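Local structure of lovastatin nonaketide synthase mokA (Monascus pilosus, 6AD3) at residues L119-V122 / L123-H126; S214-E217 / N218-E222; R247-E251 / S252-D256; D309-V312 / A313-R317; R317-S320 / R321-K324. The protein carries out the iterative nine-step assembly of the polyketide precursor of lovastatin (monacolin K), the chain here being its condensation domain. The protein carries 1 engineered substitution. All coordinates share one frame; numbering follows the deposited sequence.

Interaction 1 of 5, residues L119-V122 / L123-H126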
loop_
_atom_site.group_PDB
_atom_site.type_symbol
_atom_site.label_atom_id
_atom_site.label_comp_id
_atom_site.label_asym_id
_atom_site.label_seq_id
_atom_site.Cartn_x
_atom_site.Cartn_y
_atom_site.Cartn_z
ATOM N N LEU A 119 6.363 -17.033 -16.289
ATOM C CA LEU A 119 5.289 -16.632 -15.402
ATOM C C LEU A 119 4.470 -17.843 -14.948
ATOM O O LEU A 119 4.101 -17.933 -13.790
ATOM C CB LEU A 119 4.382 -15.581 -16.063
ATOM C CG LEU A 119 5.049 -14.213 -16.331
ATOM C CD1 LEU A 119 4.284 -13.367 -17.322
ATOM C CD2 LEU A 119 5.226 -13.478 -15.002
ATOM N N ARG A 120 4.307 -18.846 -15.812
ATOM C CA ARG A 120 3.655 -20.079 -15.371
ATOM C C ARG A 120 4.408 -20.778 -14.223
ATOM O O ARG A 120 3.797 -21.343 -13.317
ATOM C CB ARG A 120 3.406 -21.040 -16.567
ATOM C CG ARG A 120 2.249 -20.588 -17.441
ATOM C CD ARG A 120 1.837 -21.664 -18.458
ATOM N NE ARG A 120 2.970 -22.264 -19.155
ATOM C CZ ARG A 120 3.479 -21.816 -20.301
ATOM N NH1 ARG A 120 2.889 -20.827 -20.957
ATOM N NH2 ARG A 120 4.521 -22.427 -20.841
ATOM N N ALA A 121 5.733 -20.682 -14.240
ATOM C CA ALA A 121 6.567 -21.295 -13.218
ATOM C C ALA A 121 6.471 -20.543 -11.909
ATOM O O ALA A 121 6.417 -21.174 -10.850
ATOM C CB ALA A 121 8.017 -21.386 -13.682
ATOM N N VAL A 122 6.277 -19.221 -11.985
ATOM C CA VAL A 122 6.036 -18.408 -10.788
ATOM C C VAL A 122 4.708 -18.798 -10.167
ATOM O O VAL A 122 4.638 -19.038 -8.943
ATOM C CB VAL A 122 6.039 -16.888 -11.092
ATOM C CG1 VAL A 122 5.632 -16.096 -9.879
ATOM C CG2 VAL A 122 7.401 -16.427 -11.586
ATOM N N LEU A 123 3.685 -18.987 -11.010
ATOM C CA LEU A 123 2.383 -19.437 -10.526
ATOM C C LEU A 123 2.455 -20.802 -9.817
ATOM O O LEU A 123 1.804 -21.019 -8.808
ATOM C CB LEU A 123 1.379 -19.467 -11.667
ATOM C CG LEU A 123 0.925 -18.147 -12.272
ATOM C CD1 LEU A 123 -0.103 -18.408 -13.367
ATOM C CD2 LEU A 123 0.331 -17.180 -11.252
ATOM N N ARG A 124 3.186 -21.743 -10.406
ATOM C CA ARG A 124 3.376 -23.059 -9.828
ATOM C C ARG A 124 4.181 -23.055 -8.528
ATOM O O ARG A 124 3.867 -23.827 -7.596
ATOM C CB ARG A 124 4.083 -23.954 -10.834
ATOM C CG ARG A 124 4.514 -25.283 -10.301
ATOM C CD ARG A 124 4.804 -26.231 -11.471
ATOM N NE ARG A 124 5.595 -25.574 -12.523
ATOM C CZ ARG A 124 5.113 -25.118 -13.691
ATOM N NH1 ARG A 124 3.825 -25.259 -14.021
ATOM N NH2 ARG A 124 5.935 -24.517 -14.534
ATOM N N ARG A 125 5.211 -22.207 -8.449
ATOM C CA ARG A 125 6.102 -22.182 -7.279
ATOM C C ARG A 125 5.405 -21.843 -5.994
ATOM O O ARG A 125 5.824 -22.308 -4.907
ATOM C CB ARG A 125 7.264 -21.168 -7.497
ATOM C CG ARG A 125 8.488 -21.812 -8.134
ATOM C CD ARG A 125 9.450 -20.763 -8.666
ATOM N NE ARG A 125 9.927 -19.894 -7.597
ATOM C CZ ARG A 125 10.833 -20.251 -6.693
ATOM N NH1 ARG A 125 11.459 -21.445 -6.782
ATOM N NH2 ARG A 125 11.228 -19.374 -5.821
ATOM N N HIS A 126 4.475 -20.887 -6.061
ATOM C CA HIS A 126 3.929 -20.257 -4.865
ATOM C C HIS A 126 2.492 -20.690 -4.615
ATOM O O HIS A 126 1.584 -20.391 -5.395
ATOM C CB HIS A 126 4.006 -18.739 -5.006
ATOM C CG HIS A 126 5.400 -18.229 -5.085
ATOM N ND1 HIS A 126 6.063 -18.035 -6.283
ATOM C CD2 HIS A 126 6.340 -18.136 -4.124
ATOM C CE1 HIS A 126 7.315 -17.684 -6.031
ATOM N NE2 HIS A 126 7.487 -17.699 -4.725
#

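Interaction 2 of 5, residues S214-E217 / N218-E222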
loop_
_atom_site.group_PDB
_atom_site.type_symbol
_atom_site.label_atom_id
_atom_site.label_comp_id
_atom_site.label_asym_id
_atom_site.label_seq_id
_atom_site.Cartn_x
_atom_site.Cartn_y
_atom_site.Cartn_z
ATOM N N SER A 214 5.542 -5.499 -2.328
ATOM C CA SER A 214 6.703 -6.383 -2.338
ATOM C C SER A 214 6.517 -7.653 -3.156
ATOM O O SER A 214 7.438 -8.141 -3.842
ATOM C CB SER A 214 7.126 -6.709 -0.902
ATOM O OG SER A 214 7.529 -5.527 -0.236
ATOM N N THR A 215 5.302 -8.204 -3.112
ATOM C CA THR A 215 4.980 -9.320 -3.950
ATOM C C THR A 215 5.089 -8.982 -5.425
ATOM O O THR A 215 5.629 -9.774 -6.220
ATOM C CB THR A 215 3.611 -9.894 -3.589
ATOM O OG1 THR A 215 3.724 -10.508 -2.285
ATOM C CG2 THR A 215 3.167 -10.918 -4.590
ATOM N N THR A 216 4.588 -7.831 -5.822
ATOM C CA THR A 216 4.734 -7.393 -7.220
ATOM C C THR A 216 6.198 -7.291 -7.646
ATOM O O THR A 216 6.585 -7.858 -8.664
ATOM C CB THR A 216 4.033 -6.046 -7.454
ATOM O OG1 THR A 216 2.666 -6.159 -7.038
ATOM C CG2 THR A 216 4.077 -5.636 -8.934
ATOM N N GLU A 217 7.042 -6.723 -6.771
ATOM C CA GLU A 217 8.496 -6.681 -7.026
ATOM C C GLU A 217 9.023 -8.087 -7.192
ATOM O O GLU A 217 9.791 -8.378 -8.146
ATOM C CB GLU A 217 9.215 -5.987 -5.855
ATOM C CG GLU A 217 8.931 -4.486 -5.732
ATOM C CD GLU A 217 9.310 -3.881 -4.364
ATOM O OE1 GLU A 217 8.926 -2.701 -4.091
ATOM O OE2 GLU A 217 9.801 -4.608 -3.474
ATOM N N ASN A 218 8.630 -8.979 -6.277
ATOM C CA ASN A 218 9.152 -10.348 -6.281
ATOM C C ASN A 218 8.741 -11.052 -7.597
ATOM O O ASN A 218 9.496 -11.849 -8.122
ATOM C CB ASN A 218 8.651 -11.162 -5.080
ATOM C CG ASN A 218 9.284 -10.749 -3.754
ATOM O OD1 ASN A 218 8.897 -11.266 -2.674
ATOM N ND2 ASN A 218 10.324 -9.940 -3.821
ATOM N N ILE A 219 7.502 -10.841 -8.060
ATOM C CA ILE A 219 7.053 -11.499 -9.309
ATOM C C ILE A 219 7.956 -11.088 -10.483
ATOM O O ILE A 219 8.377 -11.941 -11.293
ATOM C CB ILE A 219 5.578 -11.134 -9.619
ATOM C CG1 ILE A 219 4.662 -11.859 -8.618
ATOM C CG2 ILE A 219 5.227 -11.477 -11.053
ATOM C CD1 ILE A 219 3.251 -11.321 -8.536
ATOM N N PHE A 220 8.195 -9.777 -10.622
ATOM C CA PHE A 220 9.024 -9.271 -11.705
ATOM C C PHE A 220 10.408 -9.906 -11.603
ATOM O O PHE A 220 10.956 -10.385 -12.581
ATOM C CB PHE A 220 9.155 -7.748 -11.636
ATOM C CG PHE A 220 8.073 -6.969 -12.374
ATOM C CD1 PHE A 220 6.805 -6.734 -11.784
ATOM C CD2 PHE A 220 8.392 -6.237 -13.540
ATOM C CE1 PHE A 220 5.857 -5.843 -12.380
ATOM C CE2 PHE A 220 7.451 -5.316 -14.099
ATOM C CZ PHE A 220 6.261 -4.990 -13.430
ATOM N N VAL A 221 10.991 -9.876 -10.417
ATOM C CA VAL A 221 12.332 -10.400 -10.219
ATOM C C VAL A 221 12.445 -11.909 -10.503
ATOM O O VAL A 221 13.393 -12.356 -11.138
ATOM C CB VAL A 221 12.836 -10.018 -8.792
ATOM C CG1 VAL A 221 14.028 -10.844 -8.398
ATOM C CG2 VAL A 221 13.138 -8.551 -8.755
ATOM N N GLU A 222 11.465 -12.697 -10.055
ATOM C CA GLU A 222 11.461 -14.123 -10.352
ATOM C C GLU A 222 11.276 -14.383 -11.829
ATOM O O GLU A 222 11.997 -15.198 -12.412
ATOM C CB GLU A 222 10.418 -14.868 -9.527
ATOM C CG GLU A 222 10.799 -15.004 -8.042
ATOM C CD GLU A 222 10.027 -16.109 -7.298
ATOM O OE1 GLU A 222 10.353 -16.324 -6.127
ATOM O OE2 GLU A 222 9.231 -16.845 -7.903
#

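Interaction 3 of 5, residues R247-E251 / S252-D256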
loop_
_atom_site.group_PDB
_atom_site.type_symbol
_atom_site.label_atom_id
_atom_site.label_comp_id
_atom_site.label_asym_id
_atom_site.label_seq_id
_atom_site.Cartn_x
_atom_site.Cartn_y
_atom_site.Cartn_z
ATOM N N ARG A 247 -0.068 -15.932 13.342
ATOM C CA ARG A 247 -1.295 -16.147 14.127
ATOM C C ARG A 247 -0.964 -16.817 15.461
ATOM O O ARG A 247 -1.442 -16.402 16.523
ATOM C CB ARG A 247 -2.257 -17.008 13.317
ATOM C CG ARG A 247 -3.671 -17.001 13.830
ATOM C CD ARG A 247 -4.594 -17.709 12.855
ATOM N NE ARG A 247 -5.161 -16.829 11.855
ATOM C CZ ARG A 247 -6.161 -15.978 12.091
ATOM N NH1 ARG A 247 -6.588 -15.760 13.322
ATOM N NH2 ARG A 247 -6.743 -15.351 11.109
ATOM N N GLU A 248 -0.031 -17.765 15.422
ATOM C CA GLU A 248 0.390 -18.479 16.648
ATOM C C GLU A 248 1.081 -17.559 17.636
ATOM O O GLU A 248 0.945 -17.726 18.848
ATOM C CB GLU A 248 1.310 -19.656 16.283
ATOM C CG GLU A 248 0.516 -20.795 15.649
ATOM C CD GLU A 248 1.393 -21.967 15.169
ATOM O OE1 GLU A 248 2.644 -21.890 15.312
ATOM O OE2 GLU A 248 0.820 -22.918 14.576
ATOM N N ALA A 249 1.831 -16.592 17.122
ATOM C CA ALA A 249 2.481 -15.586 17.978
ATOM C C ALA A 249 1.430 -14.754 18.722
ATOM O O ALA A 249 1.551 -14.496 19.925
ATOM C CB ALA A 249 3.398 -14.686 17.152
ATOM N N LEU A 250 0.385 -14.341 18.009
ATOM C CA LEU A 250 -0.718 -13.626 18.659
ATOM C C LEU A 250 -1.394 -14.511 19.703
ATOM O O LEU A 250 -1.559 -14.090 20.854
ATOM C CB LEU A 250 -1.749 -13.141 17.632
ATOM C CG LEU A 250 -3.034 -12.569 18.213
ATOM C CD1 LEU A 250 -2.705 -11.340 19.052
ATOM C CD2 LEU A 250 -4.026 -12.239 17.097
ATOM N N GLU A 251 -1.784 -15.726 19.318
ATOM C CA GLU A 251 -2.511 -16.632 20.243
ATOM C C GLU A 251 -1.694 -16.982 21.486
ATOM O O GLU A 251 -2.246 -17.214 22.561
ATOM C CB GLU A 251 -2.921 -17.927 19.537
ATOM C CG GLU A 251 -3.908 -17.733 18.377
ATOM C CD GLU A 251 -4.019 -18.970 17.463
ATOM O OE1 GLU A 251 -3.152 -19.879 17.532
ATOM O OE2 GLU A 251 -4.954 -19.018 16.638
ATOM N N SER A 252 -0.394 -17.100 21.324
ATOM C CA SER A 252 0.471 -17.581 22.410
ATOM C C SER A 252 0.920 -16.448 23.333
ATOM O O SER A 252 1.694 -16.672 24.254
ATOM C CB SER A 252 1.704 -18.263 21.831
ATOM O OG SER A 252 2.553 -17.315 21.222
ATOM N N GLY A 253 0.518 -15.219 23.026
ATOM C CA GLY A 253 0.794 -14.102 23.895
ATOM C C GLY A 253 2.049 -13.359 23.551
ATOM O O GLY A 253 2.395 -12.382 24.202
ATOM N N GLN A 254 2.669 -13.720 22.445
ATOM C CA GLN A 254 3.930 -13.124 22.097
ATOM C C GLN A 254 3.809 -11.767 21.418
ATOM O O GLN A 254 4.818 -11.114 21.163
ATOM C CB GLN A 254 4.720 -14.068 21.228
ATOM C CG GLN A 254 5.125 -15.303 21.978
ATOM C CD GLN A 254 6.181 -16.075 21.254
ATOM O OE1 GLN A 254 7.371 -15.862 21.466
ATOM N NE2 GLN A 254 5.760 -16.866 20.292
ATOM N N MET A 255 2.598 -11.393 21.031
ATOM C CA MET A 255 2.355 -10.028 20.562
ATOM C C MET A 255 1.857 -9.141 21.674
ATOM O O MET A 255 1.503 -7.995 21.422
ATOM C CB MET A 255 1.333 -10.001 19.403
ATOM C CG MET A 255 1.895 -10.510 18.091
ATOM S SD MET A 255 0.725 -10.144 16.754
ATOM C CE MET A 255 1.588 -10.980 15.426
ATOM N N ASP A 256 1.733 -9.679 22.897
ATOM C CA ASP A 256 1.028 -8.931 23.940
ATOM C C ASP A 256 1.738 -7.638 24.290
ATOM O O ASP A 256 1.082 -6.627 24.500
ATOM C CB ASP A 256 0.822 -9.785 25.199
ATOM C CG ASP A 256 -0.330 -10.773 25.052
ATOM O OD1 ASP A 256 -1.048 -10.729 24.029
ATOM O OD2 ASP A 256 -0.500 -11.618 25.957
HETATM O O HOH W 1 -0.049 -12.001 21.717
#

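Interaction 4 of 5, residues D309-V312 / A313-R317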
loop_
_atom_site.group_PDB
_atom_site.type_symbol
_atom_site.label_atom_id
_atom_site.label_comp_id
_atom_site.label_asym_id
_atom_site.label_seq_id
_atom_site.Cartn_x
_atom_site.Cartn_y
_atom_site.Cartn_z
ATOM N N ASP A 309 11.799 17.603 -7.684
ATOM C CA ASP A 309 13.053 18.197 -8.167
ATOM C C ASP A 309 14.262 17.450 -7.608
ATOM O O ASP A 309 14.361 17.253 -6.405
ATOM C CB ASP A 309 13.093 19.660 -7.719
ATOM C CG ASP A 309 14.372 20.370 -8.140
ATOM O OD1 ASP A 309 14.408 20.913 -9.243
ATOM O OD2 ASP A 309 15.269 20.492 -7.319
ATOM N N PRO A 310 15.275 17.195 -8.458
ATOM C CA PRO A 310 16.387 16.388 -7.992
ATOM C C PRO A 310 17.323 17.111 -7.033
ATOM O O PRO A 310 17.908 16.471 -6.141
ATOM C CB PRO A 310 17.119 16.008 -9.290
ATOM C CG PRO A 310 16.717 17.047 -10.279
ATOM C CD PRO A 310 15.277 17.313 -9.935
ATOM N N MET A 311 17.296 18.441 -7.041
ATOM C CA MET A 311 18.104 19.183 -6.068
ATOM C C MET A 311 17.442 19.207 -4.710
ATOM O O MET A 311 18.124 19.156 -3.687
ATOM C CB MET A 311 18.421 20.602 -6.554
ATOM C CG MET A 311 19.643 20.647 -7.444
ATOM S SD MET A 311 21.153 20.086 -6.568
ATOM C CE MET A 311 20.960 20.884 -5.023
ATOM N N VAL A 312 16.102 19.195 -4.693
ATOM C CA VAL A 312 15.383 19.079 -3.416
ATOM C C VAL A 312 15.618 17.694 -2.813
ATOM O O VAL A 312 15.920 17.557 -1.611
ATOM C CB VAL A 312 13.869 19.330 -3.574
ATOM C CG1 VAL A 312 13.172 19.138 -2.250
ATOM C CG2 VAL A 312 13.611 20.740 -4.115
ATOM N N ALA A 313 15.570 16.682 -3.641
ATOM C CA ALA A 313 15.869 15.300 -3.175
ATOM C C ALA A 313 17.269 15.159 -2.620
ATOM O O ALA A 313 17.478 14.505 -1.571
ATOM C CB ALA A 313 15.656 14.316 -4.282
ATOM N N PHE A 314 18.214 15.810 -3.288
ATOM C CA PHE A 314 19.616 15.838 -2.848
ATOM C C PHE A 314 19.756 16.505 -1.491
ATOM O O PHE A 314 20.444 15.974 -0.598
ATOM C CB PHE A 314 20.487 16.528 -3.906
ATOM C CG PHE A 314 21.906 16.804 -3.447
ATOM C CD1 PHE A 314 22.857 15.798 -3.479
ATOM C CD2 PHE A 314 22.233 18.012 -2.903
ATOM C CE1 PHE A 314 24.142 16.035 -3.031
ATOM C CE2 PHE A 314 23.526 18.274 -2.478
ATOM C CZ PHE A 314 24.480 17.286 -2.560
ATOM N N ARG A 315 19.149 17.682 -1.306
ATOM C CA ARG A 315 19.222 18.370 -0.031
ATOM C C ARG A 315 18.595 17.539 1.079
ATOM O O ARG A 315 19.067 17.534 2.212
ATOM C CB ARG A 315 18.534 19.738 -0.101
ATOM C CG ARG A 315 19.289 20.730 -0.964
ATOM C CD ARG A 315 18.778 22.153 -0.827
ATOM N NE ARG A 315 19.382 22.943 -1.897
ATOM C CZ ARG A 315 18.789 23.190 -3.056
ATOM N NH1 ARG A 315 17.464 23.049 -3.152
ATOM N NH2 ARG A 315 19.485 23.754 -4.053
ATOM N N ILE A 316 17.513 16.865 0.764
ATOM C CA ILE A 316 16.901 16.014 1.748
ATOM C C ILE A 316 17.837 14.859 2.161
ATOM O O ILE A 316 17.979 14.567 3.340
ATOM C CB ILE A 316 15.539 15.509 1.250
ATOM C CG1 ILE A 316 14.548 16.677 1.250
ATOM C CG2 ILE A 316 15.017 14.381 2.156
ATOM C CD1 ILE A 316 13.228 16.337 0.549
ATOM N N ARG A 317 18.535 14.256 1.218
ATOM C CA ARG A 317 19.483 13.200 1.588
ATOM C C ARG A 317 20.587 13.758 2.458
ATOM O O ARG A 317 20.956 13.150 3.458
ATOM C CB ARG A 317 20.079 12.516 0.354
ATOM C CG ARG A 317 19.055 11.732 -0.453
ATOM C CD ARG A 317 19.711 10.802 -1.478
ATOM N NE ARG A 317 20.588 11.507 -2.400
ATOM C CZ ARG A 317 20.168 12.138 -3.490
ATOM N NH1 ARG A 317 18.892 12.107 -3.817
ATOM N NH2 ARG A 317 21.040 12.752 -4.278
HETATM O O HOH W 2 18.898 14.046 -6.508
#

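Interaction 5 of 5, residues R317-S320 / R321-K324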
loop_
_atom_site.group_PDB
_atom_site.type_symbol
_atom_site.label_atom_id
_atom_site.label_comp_id
_atom_site.label_asym_id
_atom_site.label_seq_id
_atom_site.Cartn_x
_atom_site.Cartn_y
_atom_site.Cartn_z
ATOM N N ARG A 317 18.535 14.256 1.218
ATOM C CA ARG A 317 19.483 13.200 1.588
ATOM C C ARG A 317 20.587 13.758 2.458
ATOM O O ARG A 317 20.956 13.150 3.458
ATOM C CB ARG A 317 20.079 12.516 0.354
ATOM C CG ARG A 317 19.055 11.732 -0.453
ATOM C CD ARG A 317 19.711 10.802 -1.478
ATOM N NE ARG A 317 20.588 11.507 -2.400
ATOM C CZ ARG A 317 20.168 12.138 -3.490
ATOM N NH1 ARG A 317 18.892 12.107 -3.817
ATOM N NH2 ARG A 317 21.040 12.752 -4.278
ATOM N N GLU A 318 21.083 14.943 2.109
ATOM C CA GLU A 318 22.200 15.558 2.872
ATOM C C GLU A 318 21.790 15.882 4.292
ATOM O O GLU A 318 22.508 15.565 5.241
ATOM C CB GLU A 318 22.728 16.823 2.174
ATOM C CG GLU A 318 23.281 16.528 0.802
ATOM C CD GLU A 318 24.325 15.412 0.825
ATOM O OE1 GLU A 318 24.000 14.243 0.450
ATOM O OE2 GLU A 318 25.414 15.678 1.335
ATOM N N ARG A 319 20.690 16.615 4.443
ATOM C CA ARG A 319 20.254 17.087 5.754
ATOM C C ARG A 319 19.755 15.896 6.637
ATOM O O ARG A 319 19.995 15.885 7.814
ATOM C CB ARG A 319 19.164 18.189 5.623
ATOM C CG ARG A 319 19.539 19.462 4.792
ATOM C CD ARG A 319 20.983 19.947 4.889
ATOM N NE ARG A 319 21.269 20.632 6.163
ATOM C CZ ARG A 319 21.192 21.943 6.362
ATOM N NH1 ARG A 319 20.824 22.789 5.382
ATOM N NH2 ARG A 319 21.374 22.405 7.585
ATOM N N SER A 320 19.159 14.879 6.023
ATOM C CA SER A 320 18.810 13.653 6.730
ATOM C C SER A 320 20.058 12.986 7.347
ATOM O O SER A 320 20.135 12.761 8.561
ATOM C CB SER A 320 18.078 12.696 5.793
ATOM O OG SER A 320 16.816 13.265 5.469
ATOM N N ARG A 321 21.078 12.809 6.536
ATOM C CA ARG A 321 22.289 12.199 7.024
ATOM C C ARG A 321 22.848 13.020 8.154
ATOM O O ARG A 321 23.294 12.484 9.141
ATOM C CB ARG A 321 23.327 12.016 5.913
ATOM C CG ARG A 321 24.608 11.358 6.443
ATOM C CD ARG A 321 25.756 11.388 5.449
ATOM N NE ARG A 321 25.232 11.496 4.119
ATOM C CZ ARG A 321 25.237 12.604 3.398
ATOM N NH1 ARG A 321 25.991 13.639 3.764
ATOM N NH2 ARG A 321 24.619 12.609 2.227
ATOM N N LYS A 322 22.870 14.328 8.014
ATOM C CA LYS A 322 23.554 15.135 9.028
ATOM C C LYS A 322 22.806 15.126 10.347
ATOM O O LYS A 322 23.410 15.315 11.405
ATOM C CB LYS A 322 23.770 16.555 8.536
ATOM C CG LYS A 322 24.734 16.628 7.373
ATOM C CD LYS A 322 25.325 18.023 7.208
ATOM C CE LYS A 322 24.488 18.898 6.291
ATOM N NZ LYS A 322 25.269 20.096 5.846
ATOM N N HIS A 323 21.490 14.873 10.302
ATOM C CA HIS A 323 20.704 14.661 11.515
ATOM C C HIS A 323 20.628 13.225 11.982
ATOM O O HIS A 323 19.837 12.919 12.890
ATOM C CB HIS A 323 19.285 15.208 11.336
ATOM C CG HIS A 323 19.229 16.699 11.198
ATOM N ND1 HIS A 323 19.564 17.357 10.034
ATOM C CD2 HIS A 323 18.855 17.662 12.074
ATOM C CE1 HIS A 323 19.422 18.658 10.206
ATOM N NE2 HIS A 323 19.023 18.869 11.444
ATOM N N LYS A 324 21.363 12.332 11.319
ATOM C CA LYS A 324 21.365 10.902 11.632
ATOM C C LYS A 324 19.998 10.283 11.418
ATOM O O LYS A 324 19.569 9.408 12.172
ATOM C CB LYS A 324 21.828 10.669 13.089
ATOM C CG LYS A 324 23.274 11.089 13.340
ATOM C CD LYS A 324 23.817 10.441 14.604
ATOM C CE LYS A 324 24.998 11.207 15.175
ATOM N NZ LYS A 324 26.213 11.023 14.333
#

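Interaction 1 of 5, residues L119-V122 / L123-H126
Two flat groups touch the preceding turn: the R124 guanidinium carries R120 O over one face, 3.8 Å above its plane and offset toward the rim, while the H126 imidazole meets V122 O at its edge. R124 gets there because its CG stands anti to the backbone N (chi1 172°) and the chain then bends at chi3, folding the guanidinium back along the helix. Its NH2 comes 3.5 Å from A121 CA, obliquely, and A121 CB lies 3.9 Å from the same nitrogen.

At H126 the bond is well aimed. ND1 donates to V122 O over 3.2 Å with an N-H...O angle of 161°, the oxygen lying 14° out of the ring plane. The backbone N of H126 also points at V122 O, but only as a weak bond of 3.4 Å. The ring N-H thus supplies the stronger bond to this carbonyl where H126 leaves helical geometry, which probably helps fix the rotation of the imidazole, with V122 CG1 4.1 Å from ND1. R125 closes the last regular turn, its N 2.9 Å from A121 O.

Beyond the helix, R125 reaches D233 O and forms a salt bridge with E222. Helix 213-227 packs on L119, A121 and V122 through A223 and L226, while L123 faces strands 157-161 and 188-195.

Interaction 2 of 5, residues S214-E217 / N218-E222
T216 and F220 lie side by side on the tightly packed face of the helix, pointing the same way, with T216 CG2 3.9 Å from F220 CE1. The threonine offers its methyl because CG2 is anti to the backbone N, leaving OG1 beside that nitrogen (chi1 -55°) to bond with D212 O. T216 O sits at the edge of the F220 ring, 3.3 Å from CD1, and also accepts the F220 backbone N-H in an almost straight bond (170°). One residue back, two methyls meet, their side chains crossing at an angle: T215 CG2 lies 4.0 Å from I219 CD1. I219 N donates to T215 O over 2.8 Å, and the buried T215 hydroxyl is hydrogen-bonded to G367 O and R357 NH2.

This helix follows the loop that in condensation domains carries the HHxxxDG signature. D212 occupies the aspartate position of that signature and accepts from T215 N at the helix start. The apolar face lies on the sheet of the same lobe: I219 and F220 rest on V204, F220 on M104 and M106, and its ring meets F202 edge-to-face.

The other side is looser. S214, E217, N218 and V221 are partly exposed, and here the contact is mostly backbone, with N218 N 2.8 Å from S214 O. V221 CG2 lies 3.4 Å from E217 O, and the extended E217 chain runs back along the helix surface toward S214.

Interaction 3 of 5, residues R247-E251 / S252-D256
G253 and Q254 fold back on L250 and A249 in a Schellman motif that ends helix 239-251, and G253 takes the positive phi (93°) on which the turn depends. The backbone bonds come first. Q254 N donates to A249 O over 2.9 Å, close to the line of that carbonyl. G253 N reaches L250 O at 3.2 Å from well above the carbonyl plane. M255 N adds a weak bond to A249 O.

One side chain joins the polar set. S252 OG, placed between its own backbone N and carbonyl carbon (chi1 70°), donates to E248 O at 2.9 Å. The S252 backbone N grips the same oxygen from the opposite face of its plane, so two bonds hold one carbonyl at the helix end. A turn earlier, R247 forms a salt bridge with E83.

The apolar part is small: the extended M255 chain runs back against the last turn and sets SD 4.0 Å from L250 CB, with CE near A249 CB. L250 in turn touches L80 of helix 80-91.

A water completes the junction to helix 256-266: it accepts from M255 N at 2.8 Å and sits 2.7 Å from L250 O and 2.8 Å from D256 OD1.

Interaction 4 of 5, residues D309-V312 / A313-R317
V312, M311 and R315 carry most of this contact across the first turns of helix 310-322. V312 faces inward. Its CG1, anti to the backbone N (chi1 177°), meets I316 CD1 at 4.0 Å, the two side chains slanting across each other, and I316 N donates to V312 O over 2.9 Å. S511 of helix 495-512 touches V312, R315 and I316, and F330 and Y331 of helix 327-343 touch I316.

On the exposed side M311 curls back, bent at chi2 and chi3, and places its methyl between two partners. CE lies over one face of the R315 guanidinium, 3.4 Å from NH2. It also approaches the F314 ring obliquely, 3.8 Å from CD2, while SD stands 5.1 Å from the ring centroid. R315 runs extended to NE, its N bonded to M311 O at 3.0 Å.

Just ahead, D309 OD2 accepts from V312 N at 3.0 Å, using the lone pair turned away from OD1, and more weakly from M311 N. The arrangement is an aspartate N-cap on a helix whose first surface turn carries a Met-aromatic contact.

Interaction 5 of 5, residues R317-S320 / R321-K324
E318 and R321 run side by side in the same direction and join carboxylate to guanidinium as a salt bridge three residues apart on the helix. R321 NH1 donates to E318 OE2 over 3.2 Å, in the guanidinium plane but from above the carboxylate plane. On the other branch E318 OE1 is modelled only 2.5 Å from R321 NH2, short enough that its exact length is doubtful. The two planes stand 53° apart, so this is no flat, coplanar fork.

A second polar grip lies round the helix. H323 ND1 donates to R319 O over 2.7 Å, with that oxygen at the ring edge. The backbone N of H323 reaches the same oxygen at 3.1 Å from the opposite face of the carbonyl. Alongside, K322 CE lies 3.7 Å from R319 NE.

What positions these groups is the helix and its end. The R321 chain leaves with CG anti to the backbone N (chi1 180°) and bends at chi3, while E318 bends at chi2 to meet it. R321 N is bonded to R317 O at 3.1 Å. K324, with positive phi (63°), ends the helix in a Schellman motif. Further out, S320 OG bonds I316 O, P327 and F330 of helix 327-343 pack on S320, and H323 rests on L390 and V391 of helix 386-401.

R319 NE and K322 NZ, 4.0 Å apart, are like charges and probably disfavour each other. The bond from ND1 implies a proton on that nitrogen, and E318 probably offsets part of the positive charge gathered on this surface turn.

Overall arrangement
From the N terminus, all five contacts are local, each between adjoining segments, so none closes a long loop and none nests in or crosses another. Interaction 1 ends helix 112-125; interaction 2 lies in helix 213-227, and the two touch, V122 CG2 packing on E222 CB, which ties two helices of the N-terminal lobe together. Interaction 3 turns the chain from helix 239-251 into helix 256-266, its nearest atoms about 17 Å from interaction 2. Interactions 4 and 5 follow one another along helix 310-322 in the C-terminal lobe, sharing R317, with centres about 11 Å apart. Their centres lie about 40 and 42 Å from that of interaction 1.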